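Local coordinates for protein hydroxylacyl-CoA dehydrogenase (Streptomyces coelicolor, PDB 5BKA) that probably takes part in the biosynthesis of the polyketide actinorhodin as a member of the NTF2-like (SnoaL-like) superfamily, its precise reaction being uncertain, at residues 9-14 with 81-86; 37-42 with 53-58; 93-98 with 121-126; 116-121 with 137-142. All coordinates share one frame; numbering follows the deposited sequence.

Interaction 1: 9-14 with 81-86; sequences GLYAEV and DHTALS
The ring of Tyr11 meets Thr83 at its edge and Leu85 obliquely: Thr83 O lies close to the ring plane beside CE1 and the hydroxyl, while Leu85 CD1 stands 3.8 Å from Tyr11 CD1. The His82 ring carries Asp81 OD2 over the centre of one face. Here the first turn of the N-terminal helix lies against the outermost long strand of an NTF2-like alpha+beta fold, the curved sheet that wraps its helices; the short helix and strand axes come within 9.7 Å at 128°. Tyr11 holds its CG anti to the backbone N (chi1 -167°), which swings the ring along the strand until the hydroxyl arrives at the backbone. There Tyr11 OH donates to Thr83 O at 2.7 Å, from 18° outside the carbonyl plane. Leu85 packs against the helix, touching Leu10, Tyr11 and Val14. Its CD1 reaches Val14 CG2 at 3.7 Å and Leu10 CG at 4.1 Å; Val14 and Leu85 run antiparallel side by side, with Val14 CG1 against Leu85 CD2. Thr83 adds its methyl, CG2, near Val14 CG1, and turns its hydroxyl to Ser97 on the adjoining strand. Leu15 of the second subunit packs on Tyr11, so the ring also belongs to the subunit interface. A water completes the polar end of the ring: it donates to Tyr11 OH at 2.7 Å and accepts a weak bond from Thr83 N at 3.3 Å.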
loop_
_atom_site.group_PDB
_atom_site.type_symbol
_atom_site.label_atom_id
_atom_site.label_comp_id
_atom_site.label_asym_id
_atom_site.label_seq_id
_atom_site.Cartn_x
_atom_site.Cartn_y
_atom_site.Cartn_z
ATOM N N GLY B 9 -13.898 -8.039 8.654
ATOM C CA GLY B 9 -12.863 -8.803 9.326
ATOM C C GLY B 9 -12.034 -9.648 8.380
ATOM O O GLY B 9 -10.826 -9.799 8.564
ATOM N N LEU B 10 -12.693 -10.212 7.365
ATOM C CA LEU B 10 -11.982 -11.013 6.374
ATOM C C LEU B 10 -11.011 -10.163 5.563
ATOM O O LEU B 10 -9.901 -10.609 5.248
ATOM C CB LEU B 10 -12.980 -11.714 5.451
ATOM C CG LEU B 10 -12.402 -12.419 4.222
ATOM C CD1 LEU B 10 -11.409 -13.498 4.631
ATOM C CD2 LEU B 10 -13.510 -13.005 3.357
ATOM N N TYR B 11 -11.406 -8.934 5.219
ATOM C CA TYR B 11 -10.553 -8.087 4.389
ATOM C C TYR B 11 -9.250 -7.748 5.101
ATOM O O TYR B 11 -8.165 -7.859 4.519
ATOM C CB TYR B 11 -11.298 -6.812 3.996
ATOM C CG TYR B 11 -10.614 -6.041 2.891
ATOM C CD1 TYR B 11 -10.806 -6.382 1.559
ATOM C CD2 TYR B 11 -9.769 -4.978 3.180
ATOM C CE1 TYR B 11 -10.179 -5.685 0.546
ATOM C CE2 TYR B 11 -9.139 -4.273 2.173
ATOM C CZ TYR B 11 -9.347 -4.631 0.857
ATOM O OH TYR B 11 -8.722 -3.931 -0.149
ATOM N N ALA B 12 -9.339 -7.330 6.365
ATOM C CA ALA B 12 -8.133 -7.043 7.136
ATOM C C ALA B 12 -7.284 -8.294 7.324
ATOM O O ALA B 12 -6.050 -8.221 7.340
ATOM C CB ALA B 12 -8.507 -6.438 8.489
ATOM N N GLU B 13 -7.931 -9.454 7.476
ATOM C CA GLU B 13 -7.191 -10.701 7.642
ATOM C C GLU B 13 -6.379 -11.041 6.396
ATOM O O GLU B 13 -5.252 -11.541 6.499
ATOM C CB GLU B 13 -8.159 -11.835 7.980
ATOM C CG GLU B 13 -7.488 -13.138 8.378
ATOM C CD GLU B 13 -8.466 -14.295 8.450
ATOM O OE1 GLU B 13 -9.669 -14.075 8.190
ATOM O OE2 GLU B 13 -8.034 -15.424 8.766
ATOM N N VAL B 14 -6.935 -10.784 5.210
ATOM C CA VAL B 14 -6.203 -11.061 3.978
ATOM C C VAL B 14 -5.035 -10.093 3.819
ATOM O O VAL B 14 -3.930 -10.492 3.432
ATOM C CB VAL B 14 -7.152 -11.017 2.766
ATOM C CG1 VAL B 14 -6.366 -11.081 1.464
ATOM C CG2 VAL B 14 -8.152 -12.162 2.837
ATOM N N ASP B 81 -1.598 -3.653 -3.744
ATOM C CA ASP B 81 -2.575 -2.576 -3.647
ATOM C C ASP B 81 -3.920 -3.042 -4.184
ATOM O O ASP B 81 -3.988 -3.893 -5.074
ATOM C CB ASP B 81 -2.123 -1.331 -4.417
ATOM C CG ASP B 81 -2.668 -0.047 -3.822
ATOM O OD1 ASP B 81 -2.249 0.310 -2.703
ATOM O OD2 ASP B 81 -3.515 0.603 -4.469
ATOM N N HIS B 82 -4.984 -2.448 -3.638
ATOM C CA HIS B 82 -6.351 -2.623 -4.137
ATOM C C HIS B 82 -6.756 -4.095 -4.183
ATOM O O HIS B 82 -7.244 -4.599 -5.197
ATOM C CB HIS B 82 -6.517 -1.965 -5.508
ATOM C CG HIS B 82 -6.651 -0.476 -5.448
ATOM N ND1 HIS B 82 -7.272 0.174 -4.403
ATOM C CD2 HIS B 82 -6.242 0.491 -6.303
ATOM C CE1 HIS B 82 -7.241 1.478 -4.618
ATOM N NE2 HIS B 82 -6.619 1.697 -5.762
ATOM N N THR B 83 -6.543 -4.789 -3.069
ATOM C CA THR B 83 -7.039 -6.152 -2.936
ATOM C C THR B 83 -8.559 -6.162 -3.034
ATOM O O THR B 83 -9.240 -5.347 -2.406
ATOM C CB THR B 83 -6.583 -6.750 -1.604
ATOM O OG1 THR B 83 -5.153 -6.836 -1.582
ATOM C CG2 THR B 83 -7.170 -8.139 -1.407
ATOM N N ALA B 84 -9.091 -7.078 -3.842
ATOM C CA ALA B 84 -10.532 -7.220 -4.028
ATOM C C ALA B 84 -10.900 -8.680 -3.818
ATOM O O ALA B 84 -10.377 -9.558 -4.511
ATOM C CB ALA B 84 -10.960 -6.746 -5.420
ATOM N N LEU B 85 -11.795 -8.938 -2.868
ATOM C CA LEU B 85 -12.165 -10.285 -2.465
ATOM C C LEU B 85 -13.585 -10.632 -2.889
ATOM O O LEU B 85 -14.432 -9.761 -3.103
ATOM C CB LEU B 85 -12.036 -10.455 -0.948
ATOM C CG LEU B 85 -10.723 -10.042 -0.288
ATOM C CD1 LEU B 85 -10.842 -10.153 1.223
ATOM C CD2 LEU B 85 -9.577 -10.897 -0.801
ATOM N N SER B 86 -13.825 -11.934 -3.017
ATOM C CA SER B 86 -15.129 -12.481 -3.365
ATOM C C SER B 86 -15.131 -13.952 -2.974
ATOM O O SER B 86 -14.081 -14.604 -2.960
ATOM C CB SER B 86 -15.454 -12.311 -4.854
ATOM O OG SER B 86 -14.516 -12.998 -5.661
HETATM O O HOH W 1 -6.495 -2.457 -0.758
#

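Interaction 2: 37-42 with 53-58; sequences FTEDGE and HTRAGI
Arg55 holds one carbonyl oxygen with two nitrogens: NE donates to Phe37 O at 3.0 Å and NH2 to the same atom at 2.7 Å. The grip is side-on, with the oxygen in the guanidinium plane; NH2 comes nearly along the C=O axis (165°), whereas NE approaches from above the carbonyl plane. The arginine is extended from CG to NE (chi2 179°), which lets the guanidinium reach Phe37 O, ahead of the corner at 39-40. Glu39 bends back over it, CG resting on one guanidinium face, and OE2 sits 3.4 Å from Arg55 NH1, a salt bridge of charge alone because the oxygen is well out of plane. Ile58 CD1 lies over one face of the Phe37 ring, 3.9 Å from its centroid, in a CH-pi contact. Further out, a type I turn from Thr38 to Gly41 sets the corner, and Thr54 N gives a weak bond to Gly41 O at 2.9 Å. Glu42 and His53 form an antiparallel non-hydrogen-bonded pair. Thr54 OG1 accepts from Gly57 N in an ST motif. The contact thus packs the beginning of the helix after strand 52-53 against the corner between strands 37-38 and 41-44, at the edge of the NTF2-like sheet. The Phe37 carbonyl, accepting two N-H bonds, would be polarised by the cationic guanidinium, and the flanking carboxylate probably offsets part of that charge.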
loop_
_atom_site.group_PDB
_atom_site.type_symbol
_atom_site.label_atom_id
_atom_site.label_comp_id
_atom_site.label_asym_id
_atom_site.label_seq_id
_atom_site.Cartn_x
_atom_site.Cartn_y
_atom_site.Cartn_z
ATOM N N PHE B 37 1.287 -21.336 1.280
ATOM C CA PHE B 37 0.529 -22.050 0.265
ATOM C C PHE B 37 0.026 -23.379 0.814
ATOM O O PHE B 37 0.530 -23.899 1.812
ATOM C CB PHE B 37 1.393 -22.325 -0.969
ATOM C CG PHE B 37 1.550 -21.154 -1.891
ATOM C CD1 PHE B 37 2.386 -20.101 -1.561
ATOM C CD2 PHE B 37 0.887 -21.121 -3.107
ATOM C CE1 PHE B 37 2.542 -19.028 -2.417
ATOM C CE2 PHE B 37 1.040 -20.052 -3.968
ATOM C CZ PHE B 37 1.871 -19.005 -3.624
ATOM N N THR B 38 -0.980 -23.928 0.140
ATOM C CA THR B 38 -1.344 -25.313 0.388
ATOM C C THR B 38 -0.205 -26.223 -0.067
ATOM O O THR B 38 0.666 -25.827 -0.848
ATOM C CB THR B 38 -2.636 -25.681 -0.344
ATOM O OG1 THR B 38 -2.559 -25.243 -1.706
ATOM C CG2 THR B 38 -3.835 -25.031 0.327
ATOM N N GLU B 39 -0.212 -27.461 0.434
ATOM C CA GLU B 39 0.871 -28.380 0.101
ATOM C C GLU B 39 0.853 -28.789 -1.366
ATOM O O GLU B 39 1.888 -29.207 -1.892
ATOM C CB GLU B 39 0.818 -29.618 0.998
ATOM C CG GLU B 39 1.590 -29.450 2.299
ATOM C CD GLU B 39 3.030 -29.918 2.188
ATOM O OE1 GLU B 39 3.470 -30.226 1.060
ATOM O OE2 GLU B 39 3.725 -29.969 3.225
ATOM N N ASP B 40 -0.296 -28.687 -2.036
ATOM C CA ASP B 40 -0.367 -28.787 -3.487
ATOM C C ASP B 40 -0.379 -27.410 -4.142
ATOM O O ASP B 40 -0.972 -27.235 -5.211
ATOM C CB ASP B 40 -1.596 -29.590 -3.914
ATOM C CG ASP B 40 -2.883 -29.047 -3.326
ATOM O OD1 ASP B 40 -2.819 -28.102 -2.513
ATOM O OD2 ASP B 40 -3.963 -29.565 -3.680
ATOM N N GLY B 41 0.263 -26.428 -3.508
ATOM C CA GLY B 41 0.231 -25.052 -3.961
ATOM C C GLY B 41 0.619 -24.868 -5.408
ATOM O O GLY B 41 1.527 -25.535 -5.905
ATOM N N GLU B 42 -0.068 -23.960 -6.088
ATOM C CA GLU B 42 0.132 -23.702 -7.504
ATOM C C GLU B 42 0.622 -22.269 -7.662
ATOM O O GLU B 42 -0.005 -21.335 -7.151
ATOM C CB GLU B 42 -1.195 -23.931 -8.236
ATOM C CG GLU B 42 -1.182 -23.834 -9.740
ATOM C CD GLU B 42 -1.971 -24.951 -10.380
ATOM O OE1 GLU B 42 -2.335 -24.822 -11.563
ATOM O OE2 GLU B 42 -2.221 -25.963 -9.694
ATOM N N HIS B 53 4.397 -26.441 -8.767
ATOM C CA HIS B 53 3.472 -27.175 -7.919
ATOM C C HIS B 53 4.179 -27.644 -6.654
ATOM O O HIS B 53 5.377 -27.936 -6.666
ATOM C CB HIS B 53 2.862 -28.366 -8.666
ATOM C CG HIS B 53 1.953 -27.964 -9.786
ATOM N ND1 HIS B 53 2.399 -27.775 -11.077
ATOM C CD2 HIS B 53 0.625 -27.701 -9.805
ATOM C CE1 HIS B 53 1.384 -27.417 -11.844
ATOM N NE2 HIS B 53 0.296 -27.365 -11.097
ATOM N N THR B 54 3.410 -27.697 -5.561
ATOM C CA THR B 54 3.864 -28.073 -4.223
ATOM C C THR B 54 4.861 -27.072 -3.649
ATOM O O THR B 54 5.480 -26.298 -4.386
ATOM C CB THR B 54 4.480 -29.479 -4.211
ATOM O OG1 THR B 54 5.782 -29.444 -4.808
ATOM C CG2 THR B 54 3.595 -30.473 -4.959
ATOM N N ARG B 55 5.002 -27.076 -2.321
ATOM C CA ARG B 55 5.889 -26.128 -1.651
ATOM C C ARG B 55 7.331 -26.289 -2.113
ATOM O O ARG B 55 8.043 -25.296 -2.307
ATOM C CB ARG B 55 5.775 -26.293 -0.135
ATOM C CG ARG B 55 4.425 -25.848 0.397
ATOM C CD ARG B 55 4.296 -26.040 1.897
ATOM N NE ARG B 55 2.972 -25.634 2.359
ATOM C CZ ARG B 55 2.436 -26.001 3.519
ATOM N NH1 ARG B 55 3.112 -26.786 4.347
ATOM N NH2 ARG B 55 1.223 -25.580 3.850
ATOM N N ALA B 56 7.787 -27.533 -2.274
ATOM C CA ALA B 56 9.147 -27.764 -2.751
ATOM C C ALA B 56 9.335 -27.211 -4.159
ATOM O O ALA B 56 10.385 -26.640 -4.475
ATOM C CB ALA B 56 9.473 -29.256 -2.709
ATOM N N GLY B 57 8.330 -27.384 -5.021
ATOM C CA GLY B 57 8.403 -26.811 -6.355
ATOM C C GLY B 57 8.402 -25.295 -6.340
ATOM O O GLY B 57 9.121 -24.656 -7.113
ATOM N N ILE B 58 7.588 -24.695 -5.469
ATOM C CA ILE B 58 7.558 -23.242 -5.353
ATOM C C ILE B 58 8.891 -22.726 -4.825
ATOM O O ILE B 58 9.429 -21.728 -5.322
ATOM C CB ILE B 58 6.381 -22.796 -4.467
ATOM C CG1 ILE B 58 5.057 -23.186 -5.121
ATOM C CG2 ILE B 58 6.431 -21.291 -4.223
ATOM C CD1 ILE B 58 3.842 -22.919 -4.266
#

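Interaction 3: 93-98 with 121-126; sequences ITATSY and DVLVRG
Asp121 pairs with Ala95 through two backbone bonds, Ala95 N to Asp121 O at 2.8 Å and Asp121 N to Ala95 O at 2.6 Å, as part of the antiparallel ladder between the two strands of a beta hairpin in the NTF2-like sheet. The pair is hydrogen-bonded, and Ala95 CB and Asp121 CB lie 3.9 Å apart on the side of the sheet that carries Ile93 and Leu123. The carboxylate of Asp121 leaves the strand pair for Arg136, with which it forms a salt bridge, and has a weak bond to Tyr18 OH, so an acidic group on the buried face is answered from the last strand and the N-terminal helix. Val122 comes next and turns to the opposite face with Thr94, its non-hydrogen-bonded partner; here the strands are linked by CA-H...O contacts, Val122 CA to Ile93 O and Thr94 CA to Asp121 O. Thr94 sends its hydroxyl to the carbonyl of Ser86 on the neighbouring strand. Leu123 returns to the first face and closes a second hydrogen-bonded pair with Ile93. Leu123 N donates to Ile93 O at 2.7 Å, and Ile93 N donates to Leu123 O at 2.8 Å. With CG anti to its carbonyl carbon (chi1 -71°), Leu123 is in contact with Val14 and Phe17 of helix 10-26. Beyond it the ladder ends. Ile93 and Leu123 meet at their roots, Ile93 CB standing 3.9 Å from Leu123 CB, while Leu123 CD1 lies 4.2 Å from Ala95 CB.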
loop_
_atom_site.group_PDB
_atom_site.type_symbol
_atom_site.label_atom_id
_atom_site.label_comp_id
_atom_site.label_asym_id
_atom_site.label_seq_id
_atom_site.Cartn_x
_atom_site.Cartn_y
_atom_site.Cartn_z
ATOM N N ILE B 93 -11.767 -18.207 -1.419
ATOM C CA ILE B 93 -11.752 -16.754 -1.537
ATOM C C ILE B 93 -10.910 -16.404 -2.752
ATOM O O ILE B 93 -9.724 -16.752 -2.817
ATOM C CB ILE B 93 -11.202 -16.084 -0.271
ATOM C CG1 ILE B 93 -12.028 -16.503 0.952
ATOM C CG2 ILE B 93 -11.203 -14.567 -0.425
ATOM C CD1 ILE B 93 -13.510 -16.211 0.823
ATOM N N THR B 94 -11.529 -15.739 -3.724
ATOM C CA THR B 94 -10.833 -15.272 -4.913
ATOM C C THR B 94 -10.220 -13.918 -4.560
ATOM O O THR B 94 -10.933 -13.023 -4.095
ATOM C CB THR B 94 -11.828 -15.089 -6.057
ATOM O OG1 THR B 94 -13.042 -14.531 -5.514
ATOM C CG2 THR B 94 -12.234 -16.483 -6.559
ATOM N N ALA B 95 -8.921 -13.748 -4.766
ATOM C CA ALA B 95 -8.327 -12.445 -4.500
ATOM C C ALA B 95 -7.596 -11.934 -5.732
ATOM O O ALA B 95 -6.852 -12.681 -6.378
ATOM C CB ALA B 95 -7.376 -12.496 -3.302
ATOM N N THR B 96 -7.821 -10.663 -6.057
ATOM C CA THR B 96 -7.109 -9.985 -7.134
ATOM C C THR B 96 -6.498 -8.706 -6.582
ATOM O O THR B 96 -7.210 -7.869 -6.019
ATOM C CB THR B 96 -8.039 -9.664 -8.308
ATOM O OG1 THR B 96 -8.599 -10.876 -8.825
ATOM C CG2 THR B 96 -7.267 -8.958 -9.416
ATOM N N SER B 97 -5.187 -8.554 -6.746
ATOM C CA SER B 97 -4.466 -7.401 -6.230
ATOM C C SER B 97 -3.520 -6.857 -7.289
ATOM O O SER B 97 -3.038 -7.593 -8.154
ATOM C CB SER B 97 -3.666 -7.751 -4.965
ATOM O OG SER B 97 -4.488 -8.380 -4.000
ATOM N N TYR B 98 -3.267 -5.555 -7.213
ATOM C CA TYR B 98 -2.163 -4.962 -7.946
ATOM C C TYR B 98 -0.858 -5.309 -7.246
ATOM O O TYR B 98 -0.805 -5.433 -6.019
ATOM C CB TYR B 98 -2.303 -3.439 -8.026
ATOM C CG TYR B 98 -3.505 -2.925 -8.789
ATOM C CD1 TYR B 98 -4.305 -3.776 -9.539
ATOM C CD2 TYR B 98 -3.837 -1.578 -8.754
ATOM C CE1 TYR B 98 -5.402 -3.296 -10.233
ATOM C CE2 TYR B 98 -4.928 -1.090 -9.439
ATOM C CZ TYR B 98 -5.707 -1.950 -10.179
ATOM O OH TYR B 98 -6.793 -1.458 -10.861
ATOM N N ASP B 121 -5.294 -14.718 -6.859
ATOM C CA ASP B 121 -5.089 -15.666 -5.776
ATOM C C ASP B 121 -6.363 -16.448 -5.495
ATOM O O ASP B 121 -7.474 -15.937 -5.666
ATOM C CB ASP B 121 -4.645 -14.953 -4.494
ATOM C CG ASP B 121 -3.165 -14.625 -4.487
ATOM O OD1 ASP B 121 -2.439 -15.104 -5.381
ATOM O OD2 ASP B 121 -2.729 -13.890 -3.576
ATOM N N VAL B 122 -6.183 -17.692 -5.053
ATOM C CA VAL B 122 -7.263 -18.512 -4.519
ATOM C C VAL B 122 -6.885 -18.887 -3.088
ATOM O O VAL B 122 -5.905 -19.612 -2.870
ATOM C CB VAL B 122 -7.507 -19.762 -5.378
ATOM C CG1 VAL B 122 -8.609 -20.615 -4.756
ATOM C CG2 VAL B 122 -7.872 -19.374 -6.797
ATOM N N LEU B 123 -7.659 -18.384 -2.125
ATOM C CA LEU B 123 -7.405 -18.559 -0.702
ATOM C C LEU B 123 -8.373 -19.582 -0.126
ATOM O O LEU B 123 -9.544 -19.618 -0.512
ATOM C CB LEU B 123 -7.532 -17.228 0.033
ATOM C CG LEU B 123 -6.420 -16.207 -0.231
ATOM C CD1 LEU B 123 -6.865 -14.802 0.139
ATOM C CD2 LEU B 123 -5.163 -16.592 0.529
ATOM N N VAL B 124 -7.894 -20.394 0.817
ATOM C CA VAL B 124 -8.747 -21.366 1.484
ATOM C C VAL B 124 -8.575 -21.256 2.992
ATOM O O VAL B 124 -7.581 -20.736 3.503
ATOM C CB VAL B 124 -8.467 -22.820 1.035
ATOM C CG1 VAL B 124 -8.794 -23.013 -0.436
ATOM C CG2 VAL B 124 -7.029 -23.215 1.334
ATOM N N ARG B 125 -9.587 -21.765 3.699
ATOM C CA ARG B 125 -9.690 -21.622 5.138
ATOM C C ARG B 125 -9.315 -22.972 5.763
ATOM O O ARG B 125 -8.125 -23.226 5.991
ATOM C CB ARG B 125 -11.103 -21.136 5.481
ATOM C CG ARG B 125 -11.562 -21.201 6.917
ATOM C CD ARG B 125 -10.996 -20.082 7.735
ATOM N NE ARG B 125 -11.530 -18.780 7.350
ATOM C CZ ARG B 125 -10.969 -17.636 7.716
ATOM N NH1 ARG B 125 -9.891 -17.667 8.476
ATOM N NH2 ARG B 125 -11.482 -16.470 7.351
ATOM N N GLY B 126 -10.264 -23.846 6.020
ATOM C CA GLY B 126 -9.951 -25.154 6.559
ATOM C C GLY B 126 -10.464 -25.328 7.977
ATOM O O GLY B 126 -11.220 -24.511 8.510
#

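Interaction 4: 116-121 with 137-142; sequences SCLVHD and HVTHDH
Leu118 with Thr139 and His120 with His137 form the hydrogen-bonded pairs of an antiparallel hairpin, the axes of the two short strand segments at 155°, and Asp141 N continues the ladder past the strand end with a bond of 2.8 Å to Ser116 O. On one face Cys117 CB rests 3.7 Å from Val138 CG1, and Cys117 SG lies in the plane of the His140 ring at its edge, 3.8 Å from His140 ND1, a buried nitrogen with no hydrogen-bond partner in the model. On the other, Thr139 OG1 sits against Leu118 CB at 3.4 Å, and the ring edge of His120 lies near His137 O. Asp141 turns its side chain toward Ser116. Ser116 holds OG anti to its backbone N (chi1 172°), which brings the hydroxyl to Asp141 OD2 at 2.6 Å, met on the anti side and 24° out of the carboxylate plane. A water donates to that same oxygen and to Cys117 O. Asp141 OD1 makes a salt bridge with Arg77 of the second subunit. Held through both oxygens, the carboxylate would be favoured in its negative form and ties the hairpin's end to the subunit interface.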
loop_
_atom_site.group_PDB
_atom_site.type_symbol
_atom_site.label_atom_id
_atom_site.label_comp_id
_atom_site.label_asym_id
_atom_site.label_seq_id
_atom_site.Cartn_x
_atom_site.Cartn_y
_atom_site.Cartn_z
ATOM N N SER B 116 4.824 -4.159 -13.286
ATOM C CA SER B 116 3.518 -3.941 -12.680
ATOM C C SER B 116 2.655 -5.157 -12.993
ATOM O O SER B 116 2.578 -5.584 -14.149
ATOM C CB SER B 116 2.883 -2.657 -13.223
ATOM O OG SER B 116 1.536 -2.502 -12.805
ATOM N N CYS B 117 2.025 -5.727 -11.969
ATOM C CA CYS B 117 1.408 -7.037 -12.102
ATOM C C CYS B 117 0.000 -7.059 -11.524
ATOM O O CYS B 117 -0.369 -6.242 -10.676
ATOM C CB CYS B 117 2.239 -8.131 -11.407
ATOM S SG CYS B 117 4.026 -7.977 -11.587
ATOM N N LEU B 118 -0.777 -8.028 -12.001
ATOM C CA LEU B 118 -2.025 -8.445 -11.378
ATOM C C LEU B 118 -1.779 -9.786 -10.702
ATOM O O LEU B 118 -1.198 -10.691 -11.309
ATOM C CB LEU B 118 -3.149 -8.569 -12.410
ATOM C CG LEU B 118 -3.868 -7.296 -12.861
ATOM C CD1 LEU B 118 -4.988 -7.634 -13.830
ATOM C CD2 LEU B 118 -4.413 -6.536 -11.668
ATOM N N VAL B 119 -2.210 -9.911 -9.451
ATOM C CA VAL B 119 -2.017 -11.126 -8.668
ATOM C C VAL B 119 -3.380 -11.772 -8.463
ATOM O O VAL B 119 -4.226 -11.242 -7.733
ATOM C CB VAL B 119 -1.332 -10.837 -7.327
ATOM C CG1 VAL B 119 -1.141 -12.125 -6.543
ATOM C CG2 VAL B 119 0.004 -10.148 -7.555
ATOM N N HIS B 120 -3.593 -12.920 -9.103
ATOM C CA HIS B 120 -4.840 -13.669 -8.998
ATOM C C HIS B 120 -4.632 -14.808 -8.008
ATOM O O HIS B 120 -3.889 -15.757 -8.286
ATOM C CB HIS B 120 -5.274 -14.199 -10.361
ATOM C CG HIS B 120 -5.447 -13.130 -11.393
ATOM N ND1 HIS B 120 -6.565 -12.325 -11.448
ATOM C CD2 HIS B 120 -4.646 -12.731 -12.410
ATOM C CE1 HIS B 120 -6.446 -11.476 -12.452
ATOM N NE2 HIS B 120 -5.291 -11.701 -13.053
ATOM N N ASP B 121 -5.294 -14.718 -6.859
ATOM C CA ASP B 121 -5.089 -15.666 -5.776
ATOM C C ASP B 121 -6.363 -16.448 -5.495
ATOM O O ASP B 121 -7.474 -15.937 -5.666
ATOM C CB ASP B 121 -4.645 -14.953 -4.494
ATOM C CG ASP B 121 -3.165 -14.625 -4.487
ATOM O OD1 ASP B 121 -2.439 -15.104 -5.381
ATOM O OD2 ASP B 121 -2.729 -13.890 -3.576
ATOM N N HIS B 137 -1.597 -16.790 -9.635
ATOM C CA HIS B 137 -1.281 -16.556 -11.039
ATOM C C HIS B 137 -0.951 -15.082 -11.221
ATOM O O HIS B 137 -1.781 -14.216 -10.927
ATOM C CB HIS B 137 -2.444 -16.975 -11.940
ATOM C CG HIS B 137 -2.741 -18.441 -11.890
ATOM N ND1 HIS B 137 -3.942 -18.973 -12.306
ATOM C CD2 HIS B 137 -1.992 -19.488 -11.468
ATOM C CE1 HIS B 137 -3.921 -20.284 -12.145
ATOM N NE2 HIS B 137 -2.749 -20.622 -11.639
ATOM N N VAL B 138 0.256 -14.800 -11.706
ATOM C CA VAL B 138 0.746 -13.437 -11.874
ATOM C C VAL B 138 0.823 -13.124 -13.361
ATOM O O VAL B 138 1.441 -13.871 -14.130
ATOM C CB VAL B 138 2.116 -13.243 -11.202
ATOM C CG1 VAL B 138 2.588 -11.805 -11.360
ATOM C CG2 VAL B 138 2.047 -13.632 -9.731
ATOM N N THR B 139 0.191 -12.025 -13.764
ATOM C CA THR B 139 0.282 -11.509 -15.120
ATOM C C THR B 139 0.978 -10.154 -15.105
ATOM O O THR B 139 0.958 -9.441 -14.098
ATOM C CB THR B 139 -1.103 -11.377 -15.765
ATOM O OG1 THR B 139 -1.914 -10.490 -14.986
ATOM C CG2 THR B 139 -1.782 -12.735 -15.851
ATOM N N HIS B 140 1.588 -9.800 -16.231
ATOM C CA HIS B 140 2.373 -8.578 -16.346
ATOM C C HIS B 140 1.604 -7.564 -17.180
ATOM O O HIS B 140 1.133 -7.884 -18.277
ATOM C CB HIS B 140 3.738 -8.862 -16.977
ATOM C CG HIS B 140 4.555 -9.864 -16.222
ATOM N ND1 HIS B 140 4.785 -9.767 -14.867
ATOM C CD2 HIS B 140 5.198 -10.982 -16.633
ATOM C CE1 HIS B 140 5.533 -10.783 -14.475
ATOM N NE2 HIS B 140 5.798 -11.535 -15.527
ATOM N N ASP B 141 1.486 -6.341 -16.655
ATOM C CA ASP B 141 0.669 -5.325 -17.312
ATOM C C ASP B 141 1.250 -4.906 -18.656
ATOM O O ASP B 141 0.506 -4.451 -19.532
ATOM C CB ASP B 141 0.511 -4.109 -16.398
ATOM C CG ASP B 141 -0.446 -4.363 -15.247
ATOM O OD1 ASP B 141 -1.285 -5.283 -15.357
ATOM O OD2 ASP B 141 -0.362 -3.642 -14.229
ATOM N N HIS B 142 2.560 -5.044 -18.841
ATOM C CA HIS B 142 3.199 -4.675 -20.096
ATOM C C HIS B 142 3.175 -5.796 -21.128
ATOM O O HIS B 142 3.604 -5.580 -22.265
ATOM C CB HIS B 142 4.644 -4.233 -19.845
ATOM C CG HIS B 142 5.543 -5.332 -19.372
ATOM N ND1 HIS B 142 5.488 -5.840 -18.092
ATOM C CD2 HIS B 142 6.525 -6.015 -20.006
ATOM C CE1 HIS B 142 6.395 -6.792 -17.959
ATOM N NE2 HIS B 142 7.037 -6.918 -19.107
HETATM O O HOH W 2 5.252 -3.839 -16.094
HETATM O O HOH W 3 -1.375 -4.142 -11.682
#

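Overall arrangement
Interactions 3 and 4 belong to one continuous sheet: both use strand 112-124, share Asp121, and rely mainly on backbone ladders, with Ser97 O and Val119 N joining them. Interaction 1 adds the next strand, bonded to 93-105, and sets the N-terminal helix against its end; its grip is mostly apolar side chains plus one tyrosine bond. Interaction 2, centred about 22 Å from interaction 1, lies at the far edge of the sheet, where an arginine-carbonyl grip and a salt bridge accompany the buried Phe37-Ile58 contact; Glu42 meets His137 of interaction 4. The second subunit reaches interactions 1, 3 and 4, but not 2. Exposed residues take part only in interaction 2.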